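Local coordinates for uncharacterized protein (Bacteroides ovatus CL02T12C04, PDB 6PTM) that acts as an exo-carrageenase of glycoside hydrolase family 42, probably releasing sugar units from the ends of kappa- or iota-carrageenan chains, at residues Met452-Pro462 and Ile597-Asn608; Asn575-Ile586 and Ile615-Ala623. All coordinates share one frame; numbering follows the deposited sequence.

Contact 1. Residues Met452-Pro462 and Ile597-Asn608; sequences MAYDFMKSVSP and IGFATEGILKNN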
loop_
_atom_site.group_PDB
_atom_site.type_symbol
_atom_site.label_atom_id
_atom_site.label_comp_id
_atom_site.label_asym_id
_atom_site.label_seq_id
_atom_site.Cartn_x
_atom_site.Cartn_y
_atom_site.Cartn_z
ATOM N N MET A 452 7.762 -3.553 3.460
ATOM C CA MET A 452 7.480 -4.702 4.362
ATOM C C MET A 452 5.993 -5.049 4.361
ATOM O O MET A 452 5.718 -6.219 4.194
ATOM C CB MET A 452 7.937 -4.459 5.794
ATOM C CG MET A 452 7.951 -5.741 6.560
ATOM S SD MET A 452 8.664 -5.536 8.208
ATOM C CE MET A 452 7.328 -4.708 9.069
ATOM N N ALA A 453 5.065 -4.101 4.486
ATOM C CA ALA A 453 3.613 -4.443 4.484
ATOM C C ALA A 453 3.182 -4.999 3.102
ATOM O O ALA A 453 2.423 -5.982 3.063
ATOM C CB ALA A 453 2.779 -3.261 4.896
ATOM N N TYR A 454 3.624 -4.387 1.995
ATOM C CA TYR A 454 3.379 -4.891 0.613
ATOM C C TYR A 454 3.883 -6.345 0.522
ATOM O O TYR A 454 3.177 -7.231 -0.035
ATOM C CB TYR A 454 3.968 -3.886 -0.393
ATOM C CG TYR A 454 3.069 -2.693 -0.658
ATOM C CD1 TYR A 454 2.004 -2.371 0.186
ATOM C CD2 TYR A 454 3.277 -1.874 -1.752
ATOM C CE1 TYR A 454 1.183 -1.288 -0.068
ATOM C CE2 TYR A 454 2.465 -0.780 -2.012
ATOM C CZ TYR A 454 1.401 -0.501 -1.187
ATOM O OH TYR A 454 0.587 0.553 -1.487
ATOM N N ASP A 455 5.087 -6.601 1.037
ATOM C CA ASP A 455 5.703 -7.953 0.984
ATOM C C ASP A 455 4.852 -8.946 1.794
ATOM O O ASP A 455 4.730 -10.120 1.369
ATOM C CB ASP A 455 7.178 -7.916 1.407
ATOM C CG ASP A 455 8.082 -7.281 0.352
ATOM O OD1 ASP A 455 7.566 -7.046 -0.783
ATOM O OD2 ASP A 455 9.276 -6.989 0.678
ATOM N N PHE A 456 4.255 -8.508 2.896
ATOM C CA PHE A 456 3.365 -9.370 3.697
ATOM C C PHE A 456 2.099 -9.670 2.868
ATOM O O PHE A 456 1.715 -10.852 2.739
ATOM C CB PHE A 456 3.132 -8.759 5.079
ATOM C CG PHE A 456 2.209 -9.575 5.944
ATOM C CD1 PHE A 456 2.682 -10.677 6.645
ATOM C CD2 PHE A 456 0.844 -9.298 5.990
ATOM C CE1 PHE A 456 1.816 -11.449 7.419
ATOM C CE2 PHE A 456 -0.010 -10.056 6.790
ATOM C CZ PHE A 456 0.470 -11.136 7.491
ATOM N N MET A 457 1.450 -8.634 2.354
ATOM C CA MET A 457 0.218 -8.768 1.541
ATOM C C MET A 457 0.505 -9.687 0.320
ATOM O O MET A 457 -0.324 -10.565 0.026
ATOM C CB MET A 457 -0.240 -7.381 1.084
ATOM C CG MET A 457 -0.835 -6.523 2.152
ATOM S SD MET A 457 -1.181 -4.842 1.489
ATOM C CE MET A 457 -0.557 -3.778 2.789
ATOM N N LYS A 458 1.642 -9.529 -0.374
ATOM C CA LYS A 458 1.945 -10.369 -1.550
ATOM C C LYS A 458 2.367 -11.782 -1.106
ATOM O O LYS A 458 2.138 -12.728 -1.886
ATOM C CB LYS A 458 3.015 -9.723 -2.425
ATOM C CG LYS A 458 2.584 -8.431 -3.112
ATOM C CD LYS A 458 1.581 -8.667 -4.243
ATOM C CE LYS A 458 2.316 -9.062 -5.498
ATOM N NZ LYS A 458 1.383 -9.342 -6.595
ATOM N N SER A 459 2.901 -11.964 0.102
ATOM C CA SER A 459 3.147 -13.322 0.656
ATOM C C SER A 459 1.806 -14.038 0.829
ATOM O O SER A 459 1.697 -15.240 0.477
ATOM C CB SER A 459 3.942 -13.256 1.933
ATOM O OG SER A 459 5.283 -12.773 1.681
ATOM N N VAL A 460 0.809 -13.318 1.335
ATOM C CA VAL A 460 -0.547 -13.867 1.589
ATOM C C VAL A 460 -1.235 -14.196 0.260
ATOM O O VAL A 460 -1.722 -15.359 0.114
ATOM C CB VAL A 460 -1.399 -12.911 2.436
ATOM C CG1 VAL A 460 -2.846 -13.393 2.503
ATOM C CG2 VAL A 460 -0.828 -12.775 3.830
ATOM N N SER A 461 -1.239 -13.236 -0.683
ATOM C CA SER A 461 -1.948 -13.325 -1.989
ATOM C C SER A 461 -1.040 -12.898 -3.120
ATOM O O SER A 461 -1.023 -11.723 -3.480
ATOM C CB SER A 461 -3.173 -12.470 -1.988
ATOM O OG SER A 461 -4.106 -12.952 -1.043
ATOM N N PRO A 462 -0.219 -13.799 -3.704
ATOM C CA PRO A 462 0.687 -13.375 -4.777
ATOM C C PRO A 462 0.013 -13.050 -6.119
ATOM O O PRO A 462 0.682 -12.382 -6.929
ATOM C CB PRO A 462 1.671 -14.556 -4.924
ATOM C CG PRO A 462 0.918 -15.724 -4.370
ATOM C CD PRO A 462 -0.010 -15.192 -3.294
ATOM N N ILE A 597 12.284 -10.560 0.181
ATOM C CA ILE A 597 12.029 -11.154 1.518
ATOM C C ILE A 597 10.515 -11.216 1.745
ATOM O O ILE A 597 9.858 -10.192 1.569
ATOM C CB ILE A 597 12.744 -10.367 2.628
ATOM C CG1 ILE A 597 14.246 -10.265 2.331
ATOM C CG2 ILE A 597 12.477 -10.982 3.988
ATOM C CD1 ILE A 597 14.933 -11.592 2.145
ATOM N N GLY A 598 9.988 -12.392 2.112
ATOM C CA GLY A 598 8.547 -12.543 2.350
ATOM C C GLY A 598 8.251 -13.033 3.720
ATOM O O GLY A 598 9.167 -12.995 4.595
ATOM N N PHE A 599 6.994 -13.447 3.909
ATOM C CA PHE A 599 6.475 -13.850 5.227
ATOM C C PHE A 599 5.887 -15.253 5.137
ATOM O O PHE A 599 5.518 -15.709 4.065
ATOM C CB PHE A 599 5.468 -12.821 5.754
ATOM C CG PHE A 599 6.159 -11.545 6.135
ATOM C CD1 PHE A 599 6.700 -11.398 7.399
ATOM C CD2 PHE A 599 6.404 -10.572 5.187
ATOM C CE1 PHE A 599 7.404 -10.257 7.734
ATOM C CE2 PHE A 599 7.113 -9.434 5.513
ATOM C CZ PHE A 599 7.588 -9.265 6.796
ATOM N N ALA A 600 5.835 -15.906 6.290
ATOM C CA ALA A 600 5.165 -17.209 6.502
ATOM C C ALA A 600 4.218 -17.046 7.676
ATOM O O ALA A 600 4.558 -16.337 8.625
ATOM C CB ALA A 600 6.156 -18.317 6.775
ATOM N N THR A 601 3.069 -17.692 7.574
ATOM C CA THR A 601 2.080 -17.860 8.651
ATOM C C THR A 601 1.548 -19.280 8.554
ATOM O O THR A 601 1.748 -19.938 7.511
ATOM C CB THR A 601 0.896 -16.895 8.474
ATOM O OG1 THR A 601 0.242 -17.227 7.248
ATOM C CG2 THR A 601 1.310 -15.449 8.458
ATOM N N GLU A 602 0.704 -19.676 9.490
ATOM C CA GLU A 602 -0.070 -20.920 9.318
ATOM C C GLU A 602 -0.877 -20.885 8.001
ATOM O O GLU A 602 -0.848 -21.866 7.244
ATOM C CB GLU A 602 -0.999 -21.138 10.509
ATOM C CG GLU A 602 -1.874 -22.375 10.318
ATOM C CD GLU A 602 -2.680 -22.803 11.532
ATOM O OE1 GLU A 602 -2.610 -22.140 12.602
ATOM O OE2 GLU A 602 -3.409 -23.797 11.382
ATOM N N GLY A 603 -1.580 -19.786 7.720
ATOM C CA GLY A 603 -2.457 -19.684 6.541
ATOM C C GLY A 603 -1.684 -19.752 5.238
ATOM O O GLY A 603 -2.118 -20.420 4.295
ATOM N N ILE A 604 -0.539 -19.095 5.166
ATOM C CA ILE A 604 0.344 -19.168 3.977
ATOM C C ILE A 604 0.844 -20.610 3.796
ATOM O O ILE A 604 0.831 -21.121 2.638
ATOM C CB ILE A 604 1.469 -18.117 4.109
ATOM C CG1 ILE A 604 0.926 -16.705 3.881
ATOM C CG2 ILE A 604 2.631 -18.403 3.184
ATOM C CD1 ILE A 604 1.863 -15.577 4.323
ATOM N N LEU A 605 1.311 -21.262 4.859
ATOM C CA LEU A 605 1.854 -22.640 4.713
ATOM C C LEU A 605 0.707 -23.541 4.257
ATOM O O LEU A 605 0.943 -24.440 3.428
ATOM C CB LEU A 605 2.474 -23.126 6.030
ATOM C CG LEU A 605 3.984 -22.914 6.161
ATOM C CD1 LEU A 605 4.347 -21.450 5.998
ATOM C CD2 LEU A 605 4.452 -23.358 7.518
ATOM N N LYS A 606 -0.505 -23.331 4.754
ATOM C CA LYS A 606 -1.608 -24.260 4.396
ATOM C C LYS A 606 -2.157 -23.971 3.001
ATOM O O LYS A 606 -2.681 -24.892 2.414
ATOM C CB LYS A 606 -2.727 -24.221 5.427
ATOM C CG LYS A 606 -2.259 -24.787 6.750
ATOM C CD LYS A 606 -3.345 -24.948 7.769
ATOM C CE LYS A 606 -3.198 -26.288 8.459
ATOM N NZ LYS A 606 -3.647 -26.170 9.857
ATOM N N ASN A 607 -2.081 -22.748 2.497
ATOM C CA ASN A 607 -2.854 -22.383 1.280
ATOM C C ASN A 607 -1.965 -22.072 0.083
ATOM O O ASN A 607 -2.539 -21.954 -0.977
ATOM C CB ASN A 607 -3.761 -21.192 1.569
ATOM C CG ASN A 607 -4.858 -21.611 2.521
ATOM O OD1 ASN A 607 -5.798 -22.282 2.097
ATOM N ND2 ASN A 607 -4.715 -21.278 3.798
ATOM N N ASN A 608 -0.663 -21.835 0.264
ATOM C CA ASN A 608 0.232 -21.318 -0.810
ATOM C C ASN A 608 1.327 -22.346 -1.116
ATOM O O ASN A 608 1.777 -23.066 -0.224
ATOM C CB ASN A 608 0.862 -19.975 -0.434
ATOM C CG ASN A 608 -0.122 -18.833 -0.312
ATOM O OD1 ASN A 608 -1.326 -19.029 -0.469
ATOM N ND2 ASN A 608 0.378 -17.645 0.018
HETATM O O HOH W 1 11.818 -7.788 -0.027
HETATM O O HOH W 2 -2.691 -17.295 1.760
#
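Ser-459 OG is held from two directions near the C-terminal end of helix 448-460, where that helix meets strand 597-600. It accepts from Phe-599 N at 2.9 Å and donates to Asp-455 O, one turn back in its own helix, at 2.7 Å. The same carbonyl takes the helical bond from Ser-459 N, the two donors arriving on opposite faces of its plane. With OG anti to the carbonyl carbon (chi1 -67°), the hydroxyl can serve its own helix and the strand at once, and it rests 3.3 Å from Gly-598 CA. A turn away along the helix, water 1 joins Asp-455 OD2 to Ile-597 N, while that carboxylate oxygen is also bonded to Tyr-587 OH. The joint packs a helix of one region against an outermost strand of another: the helix belongs to the beta-galactosidase family region, which in family 42 enzymes is a (beta/alpha)8 barrel, whereas strand 597-600 borders a five-stranded parallel sheet of order 2-1-3-4-5, as in flavodoxin-like folds. Phe-599 is the main apolar contributor. Phe-456 turns an edge to its face in an offset T-shaped pair, planes at 70°, with Phe-456 CD1 3.6 Å from Phe-599 CG. At the rim of the Phe-599 ring, Met-452 CG lies 3.6 Å from CZ, and the sulfur adds an edge-on Met-aromatic contact. Farther along, Ile-604 CD1 meets Val-460 CG2 at 3.9 Å. Asn-608 ND2 donates almost straight (169°) to Val-460 O at 3.1 Å, approaching from above the carbonyl plane, and water 2 bridges this oxygen to Asn-608 OD1.

Contact 2. Residues Asn575-Ile586 and Ile615-Ala623; sequences NKAEHMNDVLRI and IVVYKTPYA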
loop_
_atom_site.group_PDB
_atom_site.type_symbol
_atom_site.label_atom_id
_atom_site.label_comp_id
_atom_site.label_asym_id
_atom_site.label_seq_id
_atom_site.Cartn_x
_atom_site.Cartn_y
_atom_site.Cartn_z
ATOM N N ASN A 575 -0.074 -10.212 21.960
ATOM C CA ASN A 575 0.399 -10.308 23.371
ATOM C C ASN A 575 1.591 -9.365 23.618
ATOM O O ASN A 575 1.752 -8.929 24.751
ATOM C CB ASN A 575 0.803 -11.731 23.761
ATOM C CG ASN A 575 -0.380 -12.625 24.048
ATOM O OD1 ASN A 575 -1.092 -12.349 25.006
ATOM N ND2 ASN A 575 -0.574 -13.683 23.247
ATOM N N LYS A 576 2.381 -9.005 22.611
ATOM C CA LYS A 576 3.604 -8.184 22.832
ATOM C C LYS A 576 3.345 -6.712 22.490
ATOM O O LYS A 576 2.558 -6.407 21.596
ATOM C CB LYS A 576 4.788 -8.718 22.028
ATOM C CG LYS A 576 5.382 -10.036 22.471
ATOM C CD LYS A 576 6.410 -10.560 21.496
ATOM C CE LYS A 576 7.478 -9.528 21.145
ATOM N NZ LYS A 576 8.494 -10.066 20.204
ATOM N N ALA A 577 3.974 -5.822 23.249
ATOM C CA ALA A 577 3.863 -4.365 23.081
ATOM C C ALA A 577 4.526 -3.996 21.753
ATOM O O ALA A 577 4.026 -3.094 21.098
ATOM C CB ALA A 577 4.522 -3.652 24.251
ATOM N N GLU A 578 5.609 -4.674 21.388
ATOM C CA GLU A 578 6.538 -4.203 20.321
ATOM C C GLU A 578 6.988 -5.358 19.421
ATOM O O GLU A 578 8.175 -5.405 19.060
ATOM C CB GLU A 578 7.733 -3.513 20.992
ATOM C CG GLU A 578 7.346 -2.295 21.812
ATOM C CD GLU A 578 8.556 -1.563 22.371
ATOM O OE1 GLU A 578 9.444 -2.228 22.879
ATOM O OE2 GLU A 578 8.594 -0.342 22.284
ATOM N N HIS A 579 6.063 -6.228 19.001
ATOM C CA HIS A 579 6.414 -7.390 18.170
ATOM C C HIS A 579 6.932 -6.909 16.799
ATOM O O HIS A 579 7.858 -7.528 16.262
ATOM C CB HIS A 579 5.233 -8.336 18.011
ATOM C CG HIS A 579 5.667 -9.560 17.288
ATOM N ND1 HIS A 579 6.710 -10.328 17.753
ATOM C CD2 HIS A 579 5.264 -10.120 16.128
ATOM C CE1 HIS A 579 6.942 -11.321 16.919
ATOM N NE2 HIS A 579 6.037 -11.249 15.929
ATOM N N MET A 580 6.328 -5.863 16.236
ATOM C CA MET A 580 6.655 -5.431 14.863
ATOM C C MET A 580 7.986 -4.673 14.855
ATOM O O MET A 580 8.642 -4.707 13.808
ATOM C CB MET A 580 5.524 -4.595 14.281
ATOM C CG MET A 580 4.247 -5.434 14.031
ATOM S SD MET A 580 4.544 -7.025 13.204
ATOM C CE MET A 580 5.025 -6.415 11.586
ATOM N N ASN A 581 8.451 -4.134 15.989
ATOM C CA ASN A 581 9.870 -3.669 16.047
ATOM C C ASN A 581 10.761 -4.855 15.707
ATOM O O ASN A 581 11.732 -4.673 14.956
ATOM C CB ASN A 581 10.290 -3.131 17.412
ATOM C CG ASN A 581 9.580 -1.863 17.808
ATOM O OD1 ASN A 581 8.595 -1.474 17.226
ATOM N ND2 ASN A 581 10.081 -1.196 18.814
ATOM N N ASP A 582 10.504 -6.019 16.310
ATOM C CA ASP A 582 11.329 -7.233 16.110
ATOM C C ASP A 582 11.179 -7.724 14.657
ATOM O O ASP A 582 12.182 -8.126 13.979
ATOM C CB ASP A 582 10.937 -8.304 17.141
ATOM C CG ASP A 582 11.246 -7.879 18.563
ATOM O OD1 ASP A 582 12.218 -7.151 18.718
ATOM O OD2 ASP A 582 10.472 -8.238 19.480
ATOM N N VAL A 583 9.957 -7.771 14.164
ATOM C CA VAL A 583 9.744 -8.306 12.800
ATOM C C VAL A 583 10.456 -7.364 11.810
ATOM O O VAL A 583 11.157 -7.864 10.943
ATOM C CB VAL A 583 8.253 -8.465 12.467
ATOM C CG1 VAL A 583 8.106 -8.781 11.001
ATOM C CG2 VAL A 583 7.584 -9.523 13.327
ATOM N N LEU A 584 10.336 -6.048 11.978
ATOM C CA LEU A 584 11.073 -5.086 11.121
ATOM C C LEU A 584 12.579 -5.349 11.246
ATOM O O LEU A 584 13.257 -5.262 10.234
ATOM C CB LEU A 584 10.707 -3.638 11.494
ATOM C CG LEU A 584 11.414 -2.551 10.691
ATOM C CD1 LEU A 584 11.164 -2.736 9.202
ATOM C CD2 LEU A 584 10.985 -1.149 11.131
ATOM N N ARG A 585 13.112 -5.621 12.442
ATOM C CA ARG A 585 14.582 -5.715 12.615
ATOM C C ARG A 585 15.111 -6.849 11.723
ATOM O O ARG A 585 16.127 -6.622 11.013
ATOM C CB ARG A 585 14.955 -5.856 14.098
ATOM C CG ARG A 585 16.442 -5.645 14.385
ATOM C CD ARG A 585 16.836 -5.795 15.870
ATOM N NE ARG A 585 15.915 -4.992 16.666
ATOM C CZ ARG A 585 14.903 -5.471 17.386
ATOM N NH1 ARG A 585 14.689 -6.770 17.513
ATOM N NH2 ARG A 585 14.093 -4.622 17.977
ATOM N N ILE A 586 14.422 -7.998 11.672
ATOM C CA ILE A 586 14.885 -9.174 10.894
ATOM C C ILE A 586 14.607 -8.914 9.397
ATOM O O ILE A 586 15.499 -9.206 8.567
ATOM C CB ILE A 586 14.318 -10.523 11.406
ATOM C CG1 ILE A 586 14.803 -11.690 10.544
ATOM C CG2 ILE A 586 12.801 -10.547 11.481
ATOM C CD1 ILE A 586 16.324 -11.792 10.354
ATOM N N ILE A 615 12.314 -20.805 6.365
ATOM C CA ILE A 615 11.537 -19.932 7.279
ATOM C C ILE A 615 12.474 -19.486 8.407
ATOM O O ILE A 615 13.175 -20.336 9.023
ATOM C CB ILE A 615 10.280 -20.683 7.758
ATOM C CG1 ILE A 615 9.336 -20.973 6.582
ATOM C CG2 ILE A 615 9.595 -19.953 8.910
ATOM C CD1 ILE A 615 8.163 -21.903 6.937
ATOM N N VAL A 616 12.444 -18.200 8.731
ATOM C CA VAL A 616 13.196 -17.678 9.895
ATOM C C VAL A 616 12.168 -17.368 10.975
ATOM O O VAL A 616 11.110 -16.841 10.641
ATOM C CB VAL A 616 14.114 -16.499 9.528
ATOM C CG1 VAL A 616 15.039 -16.873 8.391
ATOM C CG2 VAL A 616 13.361 -15.231 9.195
ATOM N N VAL A 617 12.453 -17.769 12.212
ATOM C CA VAL A 617 11.562 -17.533 13.376
ATOM C C VAL A 617 12.362 -16.743 14.406
ATOM O O VAL A 617 13.340 -17.284 14.977
ATOM C CB VAL A 617 10.969 -18.827 13.962
ATOM C CG1 VAL A 617 10.007 -18.479 15.095
ATOM C CG2 VAL A 617 10.288 -19.677 12.906
ATOM N N TYR A 618 11.985 -15.482 14.578
ATOM C CA TYR A 618 12.745 -14.474 15.350
ATOM C C TYR A 618 11.819 -13.832 16.362
ATOM O O TYR A 618 10.753 -13.317 15.930
ATOM C CB TYR A 618 13.332 -13.400 14.431
ATOM C CG TYR A 618 14.115 -12.313 15.108
ATOM C CD1 TYR A 618 15.348 -12.555 15.693
ATOM C CD2 TYR A 618 13.628 -11.021 15.139
ATOM C CE1 TYR A 618 16.069 -11.534 16.297
ATOM C CE2 TYR A 618 14.329 -9.989 15.735
ATOM C CZ TYR A 618 15.573 -10.243 16.275
ATOM O OH TYR A 618 16.237 -9.205 16.834
ATOM N N LYS A 619 12.239 -13.867 17.638
ATOM C CA LYS A 619 11.570 -13.194 18.777
ATOM C C LYS A 619 10.047 -13.380 18.685
ATOM O O LYS A 619 9.283 -12.400 18.841
ATOM C CB LYS A 619 12.004 -11.728 18.799
ATOM C CG LYS A 619 13.449 -11.485 19.233
ATOM C CD LYS A 619 13.625 -10.088 19.837
ATOM C CE LYS A 619 14.572 -10.053 21.015
ATOM N NZ LYS A 619 15.928 -10.328 20.525
ATOM N N THR A 620 9.628 -14.629 18.513
ATOM C CA THR A 620 8.210 -15.046 18.437
ATOM C C THR A 620 7.949 -16.047 19.563
ATOM O O THR A 620 7.676 -17.221 19.302
ATOM C CB THR A 620 7.920 -15.528 17.007
ATOM O OG1 THR A 620 8.329 -14.499 16.086
ATOM C CG2 THR A 620 6.461 -15.855 16.790
ATOM N N PRO A 621 8.001 -15.613 20.846
ATOM C CA PRO A 621 7.911 -16.535 21.980
ATOM C C PRO A 621 6.499 -17.116 22.122
ATOM O O PRO A 621 6.412 -18.238 22.549
ATOM C CB PRO A 621 8.256 -15.670 23.200
ATOM C CG PRO A 621 7.831 -14.280 22.801
ATOM C CD PRO A 621 8.077 -14.218 21.304
ATOM N N TYR A 622 5.465 -16.347 21.764
ATOM C CA TYR A 622 4.055 -16.810 21.696
ATOM C C TYR A 622 3.729 -17.392 20.315
ATOM O O TYR A 622 3.985 -16.749 19.266
ATOM C CB TYR A 622 3.073 -15.667 21.935
ATOM C CG TYR A 622 3.190 -14.936 23.242
ATOM C CD1 TYR A 622 2.335 -15.238 24.279
ATOM C CD2 TYR A 622 4.021 -13.823 23.387
ATOM C CE1 TYR A 622 2.351 -14.521 25.460
ATOM C CE2 TYR A 622 4.061 -13.091 24.562
ATOM C CZ TYR A 622 3.243 -13.468 25.617
ATOM O OH TYR A 622 3.190 -12.753 26.773
ATOM N N ALA A 623 3.187 -18.613 20.280
ATOM C CA ALA A 623 2.687 -19.212 19.032
ATOM C C ALA A 623 1.439 -20.014 19.347
ATOM O O ALA A 623 1.354 -20.580 20.446
ATOM C CB ALA A 623 3.734 -20.065 18.375
HETATM O O HOH W 3 6.457 -13.449 14.327
#
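Lys-576 NZ gives hydrogen bonds to three acceptors, one of them across the contact: Lys-619 O at 2.8 Å. It forms a salt bridge to Asp-582 OD2 at 2.8 Å, on the anti lone pair, and donates to His-579 ND1 at 3.0 Å, in the plane of the imidazole. Bent at chi3 (51°), the otherwise extended chain brings NZ to all three. The setting is a parallel alpha/beta sheet, in which helix 579-590 belongs to a beta-alpha-beta crossover and packs on the loop that follows strand 614-617. The other oxygen of Asp-582 continues the network, since Arg-585 NH1 reaches OD1 at 2.8 Å and, in the guanidinium plane, donates to Tyr-618 OH at 3.0 Å. A methionine in place of Lys-576 would probably leave Asp-582 OD2 and Lys-619 O without their shared donor and His-579 freer to turn. On its far nitrogen that imidazole is tied to Thr-620 OG1 through water 3. Lys-619 lays its CD 3.4 Å from Asp-582 OD1, while its own amine pairs with Glu-646. One turn on from Asp-582, Ile-586 CG2 meets Tyr-618 CD2 at 3.8 Å and CG1 touches Val-616. At the segment's other end the amide of Asn-575, bonded to Ala-571 O, stacks nearly flat on the Tyr-622 ring, and Asn-575 CB makes a CH-pi contact 3.5 Å from the ring centroid, 11° off the normal.

In the fold
Contacts 1 and 2 lie with their centres about 16 Å apart, and both reach the same five-stranded parallel sheet. Their segments alternate along the chain: 452-462, 575-586, 597-608, 615-623. Helix 579-590 leads into strand 597-600, and helix 602-607 into strand 614-617, so each contact takes one half of each consecutive unit. The two meet directly, with Phe-599 CE1 3.7 Å from Val-583 CG1 and Met-452 SD 3.8 Å from Leu-584 CA. Helix 579-590 is thus packed between the loop of contact 2 and the side chains of contact 1, and the sheet domain's internal packing runs on into its junction with the beta-galactosidase region.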